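Local coordinates for conserved uncharacterized protein (predicted phosphoesterase COG0622) (Streptococcus pneumoniae, PDB 3CK2) that probably acts as a metal-dependent phosphodiesterase of the calcineurin-like superfamily, with two manganese ions bound in its predicted active site, at residues A[4-9]-A[75-80]; A[97-102]-A[122-127]; A[152-158]-A[171-176]. One frame throughout, in Å; residues are numbered along the deposited sequence.

Contact 1: residues A[4-9]-A[75-80]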
loop_
_atom_site.group_PDB
_atom_site.type_symbol
_atom_site.label_atom_id
_atom_site.label_comp_id
_atom_site.label_asym_id
_atom_site.label_seq_id
_atom_site.Cartn_x
_atom_site.Cartn_y
_atom_site.Cartn_z
HETATM N N MSE A 4 1.921 16.380 -15.842
HETATM C CA MSE A 4 1.638 14.935 -15.937
HETATM C C MSE A 4 0.153 14.698 -15.780
HETATM O O MSE A 4 -0.528 15.513 -15.164
HETATM C CB MSE A 4 2.384 14.146 -14.854
HETATM C CG MSE A 4 1.824 14.352 -13.453
HETATM SE SE MSE A 4 2.703 13.334 -12.077
HETATM C CE MSE A 4 1.461 11.829 -12.085
ATOM N N ALA A 5 -0.348 13.597 -16.334
ATOM C CA ALA A 5 -1.754 13.253 -16.164
ATOM C C ALA A 5 -1.890 12.645 -14.780
ATOM O O ALA A 5 -0.968 11.999 -14.287
ATOM C CB ALA A 5 -2.258 12.288 -17.261
ATOM N N LYS A 6 -3.037 12.883 -14.150
ATOM C CA LYS A 6 -3.284 12.444 -12.795
ATOM C C LYS A 6 -3.318 10.926 -12.754
ATOM O O LYS A 6 -3.788 10.283 -13.687
ATOM C CB LYS A 6 -4.587 13.039 -12.263
ATOM C CG LYS A 6 -4.889 12.678 -10.812
ATOM C CD LYS A 6 -5.948 13.590 -10.197
ATOM C CE LYS A 6 -6.991 12.775 -9.398
ATOM N NZ LYS A 6 -8.298 12.540 -10.128
ATOM N N GLN A 7 -2.757 10.365 -11.685
ATOM C CA GLN A 7 -2.766 8.936 -11.451
ATOM C C GLN A 7 -3.545 8.663 -10.176
ATOM O O GLN A 7 -3.692 9.542 -9.315
ATOM C CB GLN A 7 -1.346 8.417 -11.288
ATOM C CG GLN A 7 -0.445 8.625 -12.495
ATOM C CD GLN A 7 1.016 8.406 -12.159
ATOM O OE1 GLN A 7 1.437 8.591 -11.015
ATOM N NE2 GLN A 7 1.786 8.009 -13.137
ATOM N N THR A 8 -4.086 7.456 -10.104
ATOM C CA THR A 8 -4.767 6.958 -8.934
ATOM C C THR A 8 -4.230 5.551 -8.678
ATOM O O THR A 8 -4.162 4.726 -9.591
ATOM C CB THR A 8 -6.293 6.906 -9.121
ATOM O OG1 THR A 8 -6.770 8.219 -9.388
ATOM C CG2 THR A 8 -6.985 6.315 -7.867
ATOM N N ILE A 9 -3.811 5.299 -7.442
ATOM C CA ILE A 9 -3.424 3.955 -7.049
ATOM C C ILE A 9 -4.276 3.535 -5.858
ATOM O O ILE A 9 -4.776 4.377 -5.089
ATOM C CB ILE A 9 -1.872 3.834 -6.765
ATOM C CG1 ILE A 9 -1.464 4.666 -5.532
ATOM C CG2 ILE A 9 -1.038 4.174 -8.054
ATOM C CD1 ILE A 9 -0.055 4.373 -5.039
ATOM N N LEU A 75 5.621 4.109 -12.492
ATOM C CA LEU A 75 4.345 4.425 -13.041
ATOM C C LEU A 75 4.520 5.773 -13.654
ATOM O O LEU A 75 4.581 6.763 -12.957
ATOM C CB LEU A 75 3.326 4.463 -11.915
ATOM C CG LEU A 75 1.977 3.825 -12.091
ATOM C CD1 LEU A 75 2.070 2.448 -12.501
ATOM C CD2 LEU A 75 1.236 3.914 -10.840
ATOM N N GLY A 76 4.653 5.801 -14.970
ATOM C CA GLY A 76 5.091 6.990 -15.651
ATOM C C GLY A 76 6.272 7.587 -14.945
ATOM O O GLY A 76 7.280 6.960 -14.768
ATOM N N SER A 77 6.116 8.813 -14.509
ATOM C CA SER A 77 7.158 9.564 -13.819
ATOM C C SER A 77 7.178 9.324 -12.307
ATOM O O SER A 77 8.001 9.916 -11.600
ATOM C CB SER A 77 6.988 11.053 -14.111
ATOM O OG SER A 77 5.800 11.509 -13.508
ATOM N N THR A 78 6.295 8.439 -11.820
ATOM C CA THR A 78 6.183 8.112 -10.405
ATOM C C THR A 78 6.808 6.762 -10.053
ATOM O O THR A 78 6.277 5.721 -10.421
ATOM C CB THR A 78 4.717 8.066 -10.010
ATOM O OG1 THR A 78 4.124 9.321 -10.334
ATOM C CG2 THR A 78 4.548 7.762 -8.501
ATOM N N LYS A 79 7.921 6.785 -9.322
ATOM C CA LYS A 79 8.561 5.565 -8.818
ATOM C C LYS A 79 8.031 5.193 -7.422
ATOM O O LYS A 79 8.238 5.920 -6.427
ATOM C CB LYS A 79 10.064 5.739 -8.761
ATOM C CG LYS A 79 10.817 4.514 -8.257
ATOM C CD LYS A 79 12.329 4.714 -8.429
ATOM C CE LYS A 79 13.109 3.480 -8.052
ATOM N NZ LYS A 79 14.534 3.621 -8.388
ATOM N N ILE A 80 7.361 4.045 -7.377
ATOM C CA ILE A 80 6.755 3.517 -6.203
ATOM C C ILE A 80 7.640 2.318 -5.787
ATOM O O ILE A 80 8.025 1.491 -6.622
ATOM C CB ILE A 80 5.286 3.074 -6.523
ATOM C CG1 ILE A 80 4.492 4.297 -7.041
ATOM C CG2 ILE A 80 4.627 2.394 -5.311
ATOM C CD1 ILE A 80 3.108 4.020 -7.657
#

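Contact 2: residues A[97-102]-A[122-127]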
loop_
_atom_site.group_PDB
_atom_site.type_symbol
_atom_site.label_atom_id
_atom_site.label_comp_id
_atom_site.label_asym_id
_atom_site.label_seq_id
_atom_site.Cartn_x
_atom_site.Cartn_y
_atom_site.Cartn_z
ATOM N N LEU A 97 13.950 1.663 6.518
ATOM C CA LEU A 97 13.003 1.880 5.414
ATOM C C LEU A 97 13.264 3.209 4.659
ATOM O O LEU A 97 13.264 3.244 3.434
ATOM C CB LEU A 97 11.572 1.855 5.927
ATOM C CG LEU A 97 10.461 1.817 4.871
ATOM C CD1 LEU A 97 10.501 0.467 4.105
ATOM C CD2 LEU A 97 9.110 2.084 5.512
ATOM N N ASP A 98 13.507 4.282 5.398
ATOM C CA ASP A 98 13.791 5.585 4.808
ATOM C C ASP A 98 15.151 5.596 4.080
ATOM O O ASP A 98 15.295 6.251 3.060
ATOM C CB ASP A 98 13.749 6.658 5.903
ATOM C CG ASP A 98 13.869 8.066 5.364
ATOM O OD1 ASP A 98 12.998 8.538 4.616
ATOM O OD2 ASP A 98 14.835 8.738 5.717
ATOM N N TYR A 99 16.156 4.893 4.587
ATOM C CA TYR A 99 17.430 4.830 3.873
ATOM C C TYR A 99 17.256 4.207 2.470
ATOM O O TYR A 99 17.780 4.710 1.474
ATOM C CB TYR A 99 18.444 4.046 4.694
ATOM C CG TYR A 99 19.826 3.947 4.063
ATOM C CD1 TYR A 99 20.729 5.004 4.139
ATOM C CD2 TYR A 99 20.228 2.782 3.407
ATOM C CE1 TYR A 99 22.003 4.908 3.565
ATOM C CE2 TYR A 99 21.479 2.679 2.836
ATOM C CZ TYR A 99 22.363 3.739 2.918
ATOM O OH TYR A 99 23.593 3.604 2.350
ATOM N N TRP A 100 16.477 3.126 2.418
ATOM C CA TRP A 100 16.191 2.397 1.186
ATOM C C TRP A 100 15.428 3.282 0.241
ATOM O O TRP A 100 15.737 3.309 -0.930
ATOM C CB TRP A 100 15.392 1.110 1.490
ATOM C CG TRP A 100 14.899 0.370 0.275
ATOM C CD1 TRP A 100 15.648 0.003 -0.807
ATOM C CD2 TRP A 100 13.567 -0.117 0.018
ATOM N NE1 TRP A 100 14.872 -0.663 -1.725
ATOM C CE2 TRP A 100 13.591 -0.755 -1.245
ATOM C CE3 TRP A 100 12.357 -0.061 0.718
ATOM C CZ2 TRP A 100 12.453 -1.345 -1.817
ATOM C CZ3 TRP A 100 11.228 -0.649 0.148
ATOM C CH2 TRP A 100 11.289 -1.288 -1.101
ATOM N N ALA A 101 14.427 4.004 0.750
ATOM C CA ALA A 101 13.583 4.874 -0.071
ATOM C C ALA A 101 14.386 6.017 -0.687
ATOM O O ALA A 101 14.087 6.491 -1.792
ATOM C CB ALA A 101 12.392 5.429 0.754
ATOM N N GLN A 102 15.412 6.454 0.031
ATOM C CA GLN A 102 16.245 7.541 -0.428
ATOM C C GLN A 102 17.229 7.023 -1.477
ATOM O O GLN A 102 17.435 7.674 -2.505
ATOM C CB GLN A 102 16.990 8.170 0.745
ATOM C CG GLN A 102 16.118 8.578 1.899
ATOM C CD GLN A 102 15.929 10.046 1.983
ATOM O OE1 GLN A 102 16.882 10.776 2.282
ATOM N NE2 GLN A 102 14.691 10.517 1.735
ATOM N N GLU A 122 8.285 12.485 4.225
ATOM C CA GLU A 122 9.603 12.673 4.804
ATOM C C GLU A 122 10.617 12.712 3.643
ATOM O O GLU A 122 10.654 11.794 2.794
ATOM C CB GLU A 122 9.891 11.544 5.800
ATOM C CG GLU A 122 11.287 11.557 6.443
ATOM C CD GLU A 122 11.508 12.662 7.479
ATOM O OE1 GLU A 122 10.518 13.262 7.949
ATOM O OE2 GLU A 122 12.686 12.913 7.828
ATOM N N GLY A 123 11.442 13.765 3.604
ATOM C CA GLY A 123 12.151 14.120 2.371
ATOM C C GLY A 123 11.038 14.523 1.418
ATOM O O GLY A 123 10.004 15.068 1.848
ATOM N N LYS A 124 11.168 14.225 0.132
ATOM C CA LYS A 124 10.007 14.466 -0.759
ATOM C C LYS A 124 9.200 13.171 -0.917
ATOM O O LYS A 124 8.447 13.025 -1.878
ATOM C CB LYS A 124 10.447 14.988 -2.124
ATOM C CG LYS A 124 11.275 16.262 -2.069
ATOM C CD LYS A 124 12.284 16.299 -3.200
ATOM C CE LYS A 124 13.423 15.300 -2.947
ATOM N NZ LYS A 124 14.323 15.252 -4.131
ATOM N N ILE A 125 9.359 12.236 0.022
ATOM C CA ILE A 125 8.821 10.893 -0.135
ATOM C C ILE A 125 7.581 10.673 0.725
ATOM O O ILE A 125 7.612 10.835 1.954
ATOM C CB ILE A 125 9.889 9.795 0.191
ATOM C CG1 ILE A 125 11.222 10.110 -0.515
ATOM C CG2 ILE A 125 9.348 8.404 -0.211
ATOM C CD1 ILE A 125 12.400 9.208 -0.155
ATOM N N LEU A 126 6.493 10.299 0.055
ATOM C CA LEU A 126 5.290 9.818 0.728
ATOM C C LEU A 126 5.483 8.374 1.199
ATOM O O LEU A 126 5.768 7.474 0.373
ATOM C CB LEU A 126 4.093 9.866 -0.218
ATOM C CG LEU A 126 2.773 9.276 0.280
ATOM C CD1 LEU A 126 2.227 10.061 1.470
ATOM C CD2 LEU A 126 1.771 9.196 -0.857
ATOM N N PHE A 127 5.349 8.176 2.521
ATOM C CA PHE A 127 5.292 6.856 3.144
ATOM C C PHE A 127 3.846 6.560 3.555
ATOM O O PHE A 127 3.202 7.360 4.232
ATOM C CB PHE A 127 6.201 6.768 4.381
ATOM C CG PHE A 127 7.680 6.901 4.065
ATOM C CD1 PHE A 127 8.494 5.772 3.959
ATOM C CD2 PHE A 127 8.249 8.145 3.882
ATOM C CE1 PHE A 127 9.846 5.900 3.667
ATOM C CE2 PHE A 127 9.603 8.272 3.591
ATOM C CZ PHE A 127 10.388 7.140 3.465
#

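Contact 3: residues A[152-158]-A[171-176]. With SRT (S,R meso-tartaric acid), chain F.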
loop_
_atom_site.group_PDB
_atom_site.type_symbol
_atom_site.label_atom_id
_atom_site.label_comp_id
_atom_site.label_asym_id
_atom_site.label_seq_id
_atom_site.Cartn_x
_atom_site.Cartn_y
_atom_site.Cartn_z
ATOM N N ASP A 152 1.560 16.438 -10.377
ATOM C CA ASP A 152 2.805 17.194 -10.174
ATOM C C ASP A 152 2.828 18.038 -8.899
ATOM O O ASP A 152 3.886 18.268 -8.345
ATOM C CB ASP A 152 3.125 18.065 -11.398
ATOM C CG ASP A 152 3.721 17.253 -12.551
ATOM O OD1 ASP A 152 4.586 16.382 -12.305
ATOM O OD2 ASP A 152 3.320 17.473 -13.712
ATOM N N SER A 153 1.657 18.451 -8.417
ATOM C CA SER A 153 1.546 19.377 -7.287
ATOM C C SER A 153 1.251 18.712 -5.940
ATOM O O SER A 153 1.641 19.232 -4.888
ATOM C CB SER A 153 0.444 20.386 -7.591
ATOM O OG SER A 153 0.697 21.008 -8.831
ATOM N N TYR A 154 0.565 17.578 -5.982
ATOM C CA TYR A 154 0.013 16.932 -4.813
ATOM C C TYR A 154 0.018 15.432 -4.820
ATOM O O TYR A 154 -0.214 14.821 -5.813
ATOM C CB TYR A 154 -1.449 17.350 -4.659
ATOM C CG TYR A 154 -1.640 18.816 -4.492
ATOM C CD1 TYR A 154 -1.207 19.454 -3.365
ATOM C CD2 TYR A 154 -2.226 19.568 -5.479
ATOM C CE1 TYR A 154 -1.360 20.779 -3.221
ATOM C CE2 TYR A 154 -2.381 20.899 -5.341
ATOM C CZ TYR A 154 -1.943 21.499 -4.213
ATOM O OH TYR A 154 -2.079 22.828 -4.071
ATOM N N PHE A 155 0.225 14.859 -3.659
ATOM C CA PHE A 155 -0.301 13.540 -3.302
ATOM C C PHE A 155 -1.564 13.762 -2.454
ATOM O O PHE A 155 -1.538 14.506 -1.470
ATOM C CB PHE A 155 0.653 12.741 -2.413
ATOM C CG PHE A 155 1.979 12.450 -3.019
ATOM C CD1 PHE A 155 2.082 11.675 -4.166
ATOM C CD2 PHE A 155 3.147 12.895 -2.401
ATOM C CE1 PHE A 155 3.319 11.368 -4.700
ATOM C CE2 PHE A 155 4.399 12.599 -2.949
ATOM C CZ PHE A 155 4.484 11.830 -4.087
ATOM N N LYS A 156 -2.658 13.098 -2.821
ATOM C CA LYS A 156 -3.878 13.137 -2.019
ATOM C C LYS A 156 -4.123 11.719 -1.522
ATOM O O LYS A 156 -4.206 10.804 -2.323
ATOM C CB LYS A 156 -5.072 13.667 -2.843
ATOM C CG LYS A 156 -6.438 13.593 -2.108
ATOM C CD LYS A 156 -6.435 14.383 -0.762
ATOM C CE LYS A 156 -7.660 14.090 0.091
ATOM N NZ LYS A 156 -8.880 14.186 -0.751
ATOM N N VAL A 157 -4.186 11.534 -0.202
ATOM C CA VAL A 157 -4.464 10.215 0.398
ATOM C C VAL A 157 -5.817 10.167 1.121
ATOM O O VAL A 157 -6.116 10.996 1.977
ATOM C CB VAL A 157 -3.352 9.807 1.390
ATOM C CG1 VAL A 157 -3.663 8.432 2.021
ATOM C CG2 VAL A 157 -1.939 9.895 0.700
ATOM N N ASP A 158 -6.647 9.207 0.730
ATOM C CA ASP A 158 -7.881 8.895 1.446
ATOM C C ASP A 158 -7.840 7.469 1.912
ATOM O O ASP A 158 -7.342 6.596 1.207
ATOM C CB ASP A 158 -9.076 9.049 0.537
ATOM C CG ASP A 158 -9.391 10.496 0.236
ATOM O OD1 ASP A 158 -9.723 11.290 1.158
ATOM O OD2 ASP A 158 -9.259 10.837 -0.937
ATOM N N SER A 171 -7.895 11.567 6.023
ATOM C CA SER A 171 -7.414 12.015 4.705
ATOM C C SER A 171 -6.295 13.030 4.868
ATOM O O SER A 171 -6.295 13.773 5.811
ATOM C CB SER A 171 -8.542 12.630 3.887
ATOM O OG SER A 171 -9.483 11.644 3.598
ATOM N N LYS A 172 -5.327 13.025 3.954
ATOM C CA LYS A 172 -4.237 13.997 3.956
ATOM C C LYS A 172 -3.918 14.447 2.534
ATOM O O LYS A 172 -4.014 13.675 1.599
ATOM C CB LYS A 172 -2.984 13.400 4.606
ATOM C CG LYS A 172 -3.177 12.897 6.074
ATOM C CD LYS A 172 -1.970 13.237 6.921
ATOM C CE LYS A 172 -1.791 12.345 8.165
ATOM N NZ LYS A 172 -0.372 12.462 8.681
ATOM N N GLU A 173 -3.527 15.705 2.392
ATOM C CA GLU A 173 -3.029 16.217 1.132
ATOM C C GLU A 173 -1.633 16.757 1.356
ATOM O O GLU A 173 -1.449 17.558 2.252
ATOM C CB GLU A 173 -3.948 17.318 0.566
ATOM C CG GLU A 173 -3.441 17.834 -0.779
ATOM C CD GLU A 173 -4.526 18.334 -1.711
ATOM O OE1 GLU A 173 -5.146 19.363 -1.382
ATOM O OE2 GLU A 173 -4.708 17.708 -2.799
ATOM N N PHE A 174 -0.671 16.302 0.546
ATOM C CA PHE A 174 0.723 16.753 0.614
ATOM C C PHE A 174 1.122 17.493 -0.670
ATOM O O PHE A 174 0.875 17.011 -1.774
ATOM C CB PHE A 174 1.658 15.556 0.784
ATOM C CG PHE A 174 1.317 14.661 1.960
ATOM C CD1 PHE A 174 1.802 14.943 3.229
ATOM C CD2 PHE A 174 0.529 13.534 1.793
ATOM C CE1 PHE A 174 1.495 14.110 4.317
ATOM C CE2 PHE A 174 0.207 12.713 2.869
ATOM C CZ PHE A 174 0.700 13.003 4.134
ATOM N N SER A 175 1.741 18.658 -0.555
ATOM C CA SER A 175 2.286 19.287 -1.761
ATOM C C SER A 175 3.726 18.824 -2.007
ATOM O O SER A 175 4.499 18.607 -1.072
ATOM C CB SER A 175 2.154 20.820 -1.750
ATOM O OG SER A 175 2.346 21.325 -0.467
ATOM N N ARG A 176 4.057 18.692 -3.288
ATOM C CA ARG A 176 5.274 18.024 -3.753
ATOM C C ARG A 176 6.347 19.002 -4.259
ATOM O O ARG A 176 6.099 20.202 -4.324
ATOM C CB ARG A 176 4.917 17.077 -4.894
ATOM C CG ARG A 176 3.858 16.068 -4.584
ATOM C CD ARG A 176 3.646 15.187 -5.812
ATOM N NE ARG A 176 4.880 14.491 -6.175
ATOM C CZ ARG A 176 5.014 13.679 -7.218
ATOM N NH1 ARG A 176 6.179 13.084 -7.446
ATOM N NH2 ARG A 176 3.984 13.443 -8.019
HETATM O O1 SRT F . -10.715 15.295 0.956
HETATM O O11 SRT F . -11.811 15.363 2.871
HETATM C C1 SRT F . -11.586 14.853 1.744
HETATM C C2 SRT F . -12.376 13.640 1.325
HETATM O O2 SRT F . -11.437 12.637 0.943
HETATM C C3 SRT F . -13.309 13.861 0.118
HETATM O O3 SRT F . -13.590 15.257 -0.065
HETATM C C4 SRT F . -14.598 13.064 0.230
HETATM O O4 SRT F . -15.388 13.066 -0.745
HETATM O O41 SRT F . -14.854 12.392 1.258
#

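Contact 1: residues A[4-9]-A[75-80]
Gln7 reaches into the tight turn at 75-78 and holds it with both ends of its amide. OE1 of Gln7 accepts a hydrogen bond from OG1 of Thr78 at 2.9 Å. NE2 of Gln7 donates to the backbone O of Leu75 at 3.1 Å, with an N-H...O angle of 157°. CG of Gln7 stands opposite its own carbonyl carbon (chi1 -61°) and the chain runs on extended, which carries the amide across to the turn. With a donor on one side and an acceptor on the other, the amide has a defined flip. Leu75 O lies close to the Gln7 amide plane, but NE2 comes in from above the plane of the Leu75 carbonyl, well away from the direction of its lone pairs. The turn's own bond, from Thr78 N to Leu75 O at 2.7 Å, comes from the other face of that carbonyl. Leu75 O is therefore gripped by two donors. The turn is type II', with Gly76 at positive phi, and joins strands 70-75 and 78-83 as a hairpin.

Ile9 supplies the apolar part. Its CG2 packs on CD2 of Leu75 at 3.6 Å, and its CD1 meets CD1 of Ile80 tip to tip at 4.1 Å. Selenomethionine Met4 closes the outer end, its SE 3.9 Å from OG of Ser77.

The contact spans the two sheets of the calcineurin-like sandwich. Strand 7-12 lies between strands 35-38 and 145-150, and both Ile9 and Leu75 also touch Ala35. On the other side, Thr78 and Ile80 lean on strand 108-110.

Contact 2: residues A[97-102]-A[122-127]
Phe127 and Ile125 meet Ala101 and Leu97 of the helix in a small apolar cluster. CB of Ala101 is the common point: it lies 3.8 Å from CZ of Phe127 and 3.9 Å from CD1 of Ile125. The Leu97 and Phe127 side chains run alongside each other, pointing opposite ways, with Leu97 CD2 4.0 Å from Phe127 CD1. CG of Phe127 sits beside its backbone N (chi1 -65°), and the ring reaches over to the helix. Leu97 and Ala101, one helical turn apart, both approach the ring obliquely.

The fold element is a helix laid on one face of a beta sheet, within the calcineurin-like domain. The short axes of helix 97-102 and strand 125-127 pass 10.4 Å apart at 140°. A type II' turn from Glu122 to Ile125 joins the edge strand 117-122 to its antiparallel neighbour 125-130, with Gly123 at positive phi.

Polar groups border the cluster. OD1 of Asp98 comes obliquely to the Phe127 ring, 3.2 Å from CZ, with the carboxylate and ring planes 47° apart. This oxygen is buried by the contact and finds no polar partner in the model. OD2 of Asp98 is 5.1 Å from OE2 of Glu122, so the two like charges may raise each other's proton affinity slightly. NE2 of Gln102 lies near CD1 of Ile125, although the modelled position of Gln102 is doubtful.

Contact 3: residues A[152-158]-A[171-176]
Strands 154-160 and 172-175 form the antiparallel beta hairpin at one edge of the six-stranded sheet, and its Ser171 end carries the tartrate site. Phe155-Phe174 and Val157-Lys172 are hydrogen-bonded pairs. Phe174 N donates to Phe155 O at 2.8 Å, and Phe155 N returns a bond to Phe174 O. Val157 and Lys172 exchange two bonds in the same way. At the far end Arg176 N bonds to Ser153 O.

Phe155, Val157 and Phe174 lie on the face turned to strands 117-122 and 125-130, where they pack on Leu126. Val157 CG2 touches the edge of the Phe174 ring. Arg176 lays its chain over one face of the Phe155 ring: CD is 3.8 Å from the ring centroid, 9° off the normal, as a CH-pi contact. The bend at chi3 (60°) brings the guanidinium over the rim of the same ring, the planes 18° apart, with NE 3.4 Å from Phe155 CZ. NH2 of Arg176 bonds to Asp151 O.

On the opposite face, the Glu173 carboxylate stacks over the Tyr154 ring, with OE2 3.7 Å from Tyr154 CG. Beyond it Lys156 sends NZ to O1 of the tartrate at 2.7 Å. NZ also makes a weak, 3.4 Å salt bridge to OD2 of Asp158, which is paired with Arg147 as well. OG of Ser171 donates to OD1 of Asp158 at 2.5 Å, so short that its exact geometry is doubtful. The same OD1 lies 2.2 Å from tartrate O2, too short to settle the bond type. Val166 completes the pocket.

The lysine ammonium facing a tartrate carboxylate is consistent with charge pairing. Lys156 and Arg147 would favour the charged form of Asp158, but the short oxygen contact hints at a proton there, and is doubtful.

Contacts 1 and 3 meet directly, with centres about 13 Å apart: Met4 N lies 2.8 Å from Asp152 OD2, a probable hydrogen bond. Contacts 2 and 3 have centres about 15 Å apart and join through Leu126, whose CD1 is 3.6 Å from Phe174 CE2. Contacts 1 and 2 do not touch. Their nearest atoms are about 7 Å apart, yet both reach the five-stranded sheet, and strand 78-83 leads on to helix 95-103. Contact 3 alone holds tartrate, and none of its pocket residues is a manganese ligand. In contact 2 the Leu97 side chain is about 13 Å from a manganese ion, so it lies outside the metal site.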